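Local coordinates for esterase (Sinorhizobium meliloti 1021, PDB 4TX1), which is a carbohydrate acetylesterase of the SGNH hydrolase family, an enzyme that hydrolyses acetyl esters and probably also aryl esters, at residues D73-R76 with R80-P83; W25-T30 with G200-A205. All blocks are in the same frame, centred on the assembly; numbering follows the deposited sequence.

Contact 1: D73-R76 with R80-P83; sequences DCDR and RVLP
Three N-H groups are directed at the carboxylate of D75, and OD1 alone receives two of them, one from R80 NH2 and one from the backbone N of N77. The shortest bond goes to the other oxygen: R80 NE lies 2.8 Å from D75 OD2, uses the syn lone pair of that oxygen and keeps it in the guanidinium plane. Its N-H...O angle is 175°, close to straight. The second bond, R80 NH2 to D75 OD1 at 3.0 Å, meets OD1 on its syn side but out of the carboxylate plane. It is also more bent, at 151°. Together they make a side-on, bidentate salt bridge in which the two planes are twisted 31° apart, so one bond is nearly ideal and the other takes up the twist. R80 reaches D75 by a bend at chi3, which swings the guanidinium edge round to the carboxylate. NH2 also has a salt bridge to D68; shared between D75 and D68, the guanidinium would favour the ionised form of both carboxylates.

Beneath the charged pair, V81 supplies the apolar half of the contact. Its CG2 methyl sits 3.6 Å from D75 CG and equally far from D75 O, touching the carboxylate carbon and the backbone carbonyl oxygen of D75. D75 is thus held at the amide N of N77, just ahead of the helix, and by R80 in its first turn, while its own N bonds T84 OG1 of the second subunit.

The contact lies at the surface, where the loop after strand 53-59 enters helix 78-89. V81 also packs on Y19 of strand 14-20, and L82 reaches L122 and L125 of helix 112-127.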
loop_
_atom_site.group_PDB
_atom_site.type_symbol
_atom_site.label_atom_id
_atom_site.label_comp_id
_atom_site.label_asym_id
_atom_site.label_seq_id
_atom_site.Cartn_x
_atom_site.Cartn_y
_atom_site.Cartn_z
ATOM N N ASP A 73 -2.166 11.156 11.721
ATOM C CA ASP A 73 -1.545 11.614 10.499
ATOM C C ASP A 73 -0.114 11.120 10.404
ATOM O O ASP A 73 0.796 11.902 10.275
ATOM C CB ASP A 73 -1.594 13.153 10.475
ATOM C CG ASP A 73 -1.418 13.758 9.064
ATOM O OD1 ASP A 73 -1.220 13.023 8.068
ATOM O OD2 ASP A 73 -1.464 15.037 8.951
ATOM N N CYS A 74 0.058 9.812 10.277
ATOM C CA CYS A 74 1.370 9.167 10.341
ATOM C C CYS A 74 1.128 7.666 10.177
ATOM O O CYS A 74 -0.033 7.202 10.326
ATOM C CB CYS A 74 2.057 9.413 11.665
ATOM S SG CYS A 74 1.147 8.972 13.130
ATOM N N ASP A 75 2.213 6.941 9.933
ATOM C CA ASP A 75 2.183 5.453 9.910
ATOM C C ASP A 75 2.676 5.020 11.253
ATOM O O ASP A 75 3.865 5.145 11.567
ATOM C CB ASP A 75 2.997 4.887 8.779
ATOM C CG ASP A 75 2.942 3.421 8.665
ATOM O OD1 ASP A 75 2.345 2.726 9.538
ATOM O OD2 ASP A 75 3.418 2.960 7.557
ATOM N N ARG A 76 1.743 4.450 12.037
ATOM C CA ARG A 76 2.025 3.994 13.425
ATOM C C ARG A 76 2.543 2.558 13.455
ATOM O O ARG A 76 2.803 2.024 14.514
ATOM C CB ARG A 76 0.756 4.142 14.246
ATOM C CG ARG A 76 0.526 5.592 14.678
ATOM C CD ARG A 76 -0.796 5.719 15.403
ATOM N NE ARG A 76 -0.843 6.979 16.128
ATOM C CZ ARG A 76 -1.887 7.382 16.852
ATOM N NH1 ARG A 76 -3.034 6.710 16.853
ATOM N NH2 ARG A 76 -1.853 8.533 17.516
ATOM N N ARG A 80 6.665 -1.451 9.693
ATOM C CA ARG A 80 6.649 -0.899 8.327
ATOM C C ARG A 80 7.588 0.280 8.161
ATOM O O ARG A 80 8.226 0.438 7.142
ATOM C CB ARG A 80 5.212 -0.529 7.878
ATOM C CG ARG A 80 5.220 -0.057 6.398
ATOM C CD ARG A 80 3.752 -0.244 5.860
ATOM N NE ARG A 80 2.787 0.353 6.802
ATOM C CZ ARG A 80 1.736 -0.210 7.285
ATOM N NH1 ARG A 80 1.351 -1.455 6.840
ATOM N NH2 ARG A 80 0.986 0.489 8.155
ATOM N N VAL A 81 7.667 1.115 9.202
ATOM C CA VAL A 81 8.453 2.312 9.242
ATOM C C VAL A 81 9.939 2.048 9.514
ATOM O O VAL A 81 10.827 2.802 9.075
ATOM C CB VAL A 81 7.830 3.368 10.122
ATOM C CG1 VAL A 81 8.766 4.590 10.322
ATOM C CG2 VAL A 81 6.467 3.767 9.541
ATOM N N LEU A 82 10.224 1.012 10.251
ATOM C CA LEU A 82 11.593 0.939 10.806
ATOM C C LEU A 82 12.713 0.881 9.760
ATOM O O LEU A 82 13.679 1.591 9.896
ATOM C CB LEU A 82 11.706 -0.277 11.727
ATOM C CG LEU A 82 13.087 -0.542 12.332
ATOM C CD1 LEU A 82 13.507 0.610 13.232
ATOM C CD2 LEU A 82 13.096 -1.856 13.098
ATOM N N PRO A 83 12.541 0.093 8.627
ATOM C CA PRO A 83 13.620 0.110 7.639
ATOM C C PRO A 83 14.037 1.485 7.159
ATOM O O PRO A 83 15.226 1.748 7.025
ATOM C CB PRO A 83 13.084 -0.773 6.515
ATOM C CG PRO A 83 12.143 -1.706 7.176
ATOM C CD PRO A 83 11.449 -0.812 8.233
#

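Contact 2: W25-T30 with G200-A205; sequences WGYDAT and GVHLDA
The rings of Y27 and H202 form an offset stack, with centroids 4.2 Å apart and planes at 26°, and this is the tightly packed part of the contact. The overlap is uneven: Y27 CD2 stands 3.3 Å above the imidazole plane of H202, over its centre, while Y27 CB comes within 3.5 Å of H202 CD2 at the rim. Y27 has CG anti to its own N (chi1 -164°), which lays the CD2 side of the phenol ring on the imidazole. On the opposite face V201 CG1 lies over the rim, so both faces have a neighbour, the tyrosine side over the centre.

Packing is looser beyond the stack. A29 CB, next to the Asx turn of D28 and T30, approaches H202 CB only to 4.3 Å, and the backbones are joined by water rather than directly: water 1 donates to Y27 O at 2.8 Å and accepts from L203 N at 2.9 Å. Y27 O and L203 O, both acceptors, are 3.5 Å apart; L203 O is bonded by H35 NE2.

The stack, together with the bond from H202 ND1 to D199 OD2, would limit rotation of the imidazole while its edge remains available for hydrogen bonding. On the other side of that edge, NE2 has a weak hydrogen bond with S22 OG. This Ser-His-Asp geometry is consistent with the catalytic triad of an SGNH hydrolase, in which Y27 would be a second-shell residue steadying the probable catalytic histidine.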
loop_
_atom_site.group_PDB
_atom_site.type_symbol
_atom_site.label_atom_id
_atom_site.label_comp_id
_atom_site.label_asym_id
_atom_site.label_seq_id
_atom_site.Cartn_x
_atom_site.Cartn_y
_atom_site.Cartn_z
ATOM N N TRP A 25 8.774 10.123 22.508
ATOM C CA TRP A 25 8.484 11.493 22.054
ATOM C C TRP A 25 8.559 12.447 23.260
ATOM O O TRP A 25 9.095 13.530 23.155
ATOM C CB TRP A 25 7.103 11.561 21.427
ATOM C CG TRP A 25 6.720 12.867 20.810
ATOM C CD1 TRP A 25 7.199 13.350 19.663
ATOM C CD2 TRP A 25 5.770 13.808 21.281
ATOM N NE1 TRP A 25 6.608 14.536 19.349
ATOM C CE2 TRP A 25 5.726 14.856 20.343
ATOM C CE3 TRP A 25 4.935 13.867 22.399
ATOM C CZ2 TRP A 25 4.889 15.948 20.471
ATOM C CZ3 TRP A 25 4.052 14.968 22.523
ATOM C CH2 TRP A 25 4.056 15.986 21.567
ATOM N N GLY A 26 7.968 12.017 24.364
ATOM C CA GLY A 26 7.926 12.849 25.604
ATOM C C GLY A 26 6.547 13.505 25.799
ATOM O O GLY A 26 6.404 14.699 25.887
ATOM N N TYR A 27 5.518 12.688 25.926
ATOM C CA TYR A 27 4.157 13.168 26.137
ATOM C C TYR A 27 3.843 13.618 27.563
ATOM O O TYR A 27 3.925 12.868 28.475
ATOM C CB TYR A 27 3.103 12.150 25.652
ATOM C CG TYR A 27 1.736 12.749 25.505
ATOM C CD1 TYR A 27 1.313 13.245 24.305
ATOM C CD2 TYR A 27 0.857 12.818 26.559
ATOM C CE1 TYR A 27 0.091 13.847 24.171
ATOM C CE2 TYR A 27 -0.378 13.404 26.419
ATOM C CZ TYR A 27 -0.748 13.923 25.223
ATOM O OH TYR A 27 -1.952 14.505 25.028
ATOM N N ASP A 28 3.459 14.871 27.694
ATOM C CA ASP A 28 3.125 15.496 29.031
ATOM C C ASP A 28 1.605 15.470 29.128
ATOM O O ASP A 28 0.859 16.271 28.504
ATOM C CB ASP A 28 3.601 16.945 29.039
ATOM C CG ASP A 28 3.010 17.731 30.210
ATOM O OD1 ASP A 28 2.661 17.090 31.229
ATOM O OD2 ASP A 28 2.858 18.945 30.047
ATOM N N ALA A 29 1.122 14.562 29.919
ATOM C CA ALA A 29 -0.286 14.347 30.175
ATOM C C ALA A 29 -0.961 15.516 30.923
ATOM O O ALA A 29 -2.177 15.657 30.832
ATOM C CB ALA A 29 -0.449 13.054 30.941
ATOM N N THR A 30 -0.193 16.291 31.648
ATOM C CA THR A 30 -0.786 17.400 32.467
ATOM C C THR A 30 -1.140 18.541 31.574
ATOM O O THR A 30 -2.295 18.945 31.606
ATOM C CB THR A 30 0.122 17.910 33.606
ATOM O OG1 THR A 30 0.355 16.837 34.550
ATOM C CG2 THR A 30 -0.481 19.233 34.344
ATOM N N GLY A 200 -2.992 6.799 32.756
ATOM C CA GLY A 200 -2.676 5.389 32.879
ATOM C C GLY A 200 -1.499 4.878 32.059
ATOM O O GLY A 200 -1.020 3.744 32.275
ATOM N N VAL A 201 -1.038 5.673 31.090
ATOM C CA VAL A 201 -0.076 5.176 30.099
ATOM C C VAL A 201 1.179 6.019 29.931
ATOM O O VAL A 201 2.227 5.477 29.648
ATOM C CB VAL A 201 -0.839 4.960 28.742
ATOM C CG1 VAL A 201 -1.267 6.272 28.124
ATOM C CG2 VAL A 201 0.044 4.167 27.713
ATOM N N HIS A 202 1.082 7.341 30.110
ATOM C CA HIS A 202 2.194 8.224 29.919
ATOM C C HIS A 202 3.118 8.329 31.135
ATOM O O HIS A 202 2.765 7.848 32.225
ATOM C CB HIS A 202 1.664 9.577 29.503
ATOM C CG HIS A 202 1.114 9.546 28.091
ATOM N ND1 HIS A 202 -0.211 9.792 27.790
ATOM C CD2 HIS A 202 1.721 9.176 26.943
ATOM C CE1 HIS A 202 -0.377 9.620 26.467
ATOM N NE2 HIS A 202 0.784 9.260 25.928
ATOM N N LEU A 203 4.249 8.938 30.911
ATOM C CA LEU A 203 5.243 9.253 31.999
ATOM C C LEU A 203 5.307 10.753 32.211
ATOM O O LEU A 203 5.472 11.561 31.278
ATOM C CB LEU A 203 6.614 8.729 31.617
ATOM C CG LEU A 203 6.773 7.242 31.255
ATOM C CD1 LEU A 203 8.191 6.922 30.800
ATOM C CD2 LEU A 203 6.305 6.323 32.394
ATOM N N ASP A 204 5.306 11.200 33.476
ATOM C CA ASP A 204 5.583 12.587 33.702
ATOM C C ASP A 204 7.053 12.868 33.492
ATOM O O ASP A 204 7.804 11.976 33.102
ATOM C CB ASP A 204 5.014 12.973 35.111
ATOM C CG ASP A 204 5.778 12.360 36.251
ATOM O OD1 ASP A 204 6.916 11.890 36.091
ATOM O OD2 ASP A 204 5.220 12.504 37.360
ATOM N N ALA A 205 7.494 14.132 33.696
ATOM C CA ALA A 205 8.866 14.543 33.330
ATOM C C ALA A 205 9.921 13.816 34.109
ATOM O O ALA A 205 10.959 13.355 33.589
ATOM C CB ALA A 205 9.080 16.072 33.376
HETATM O O HOH W 1 4.876 10.221 28.348
#

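Overall arrangement
Following the chain from its N terminus, strand 14-20 and helix 22-25 lead into segment 25-30, whose partner 200-205 comes only after 169 intervening residues. Contact 2 therefore closes a very long loop, joining the short strand 27-28 to the loop before the C-terminal helix 205-223. Contact 1 is nested inside it and closes a short one: three residues separate 73-76 from 80-83, tying the end of the loop after strand 53-59 to the start of helix 78-89. The centres of contact 1 and contact 2 lie about 21 Å apart, and the nearest atoms of contact 1 and contact 2 about 9 Å. Both nevertheless meet the second subunit, contact 1 through D73, C74, D75 and P83, contact 2 through W25 and Y27.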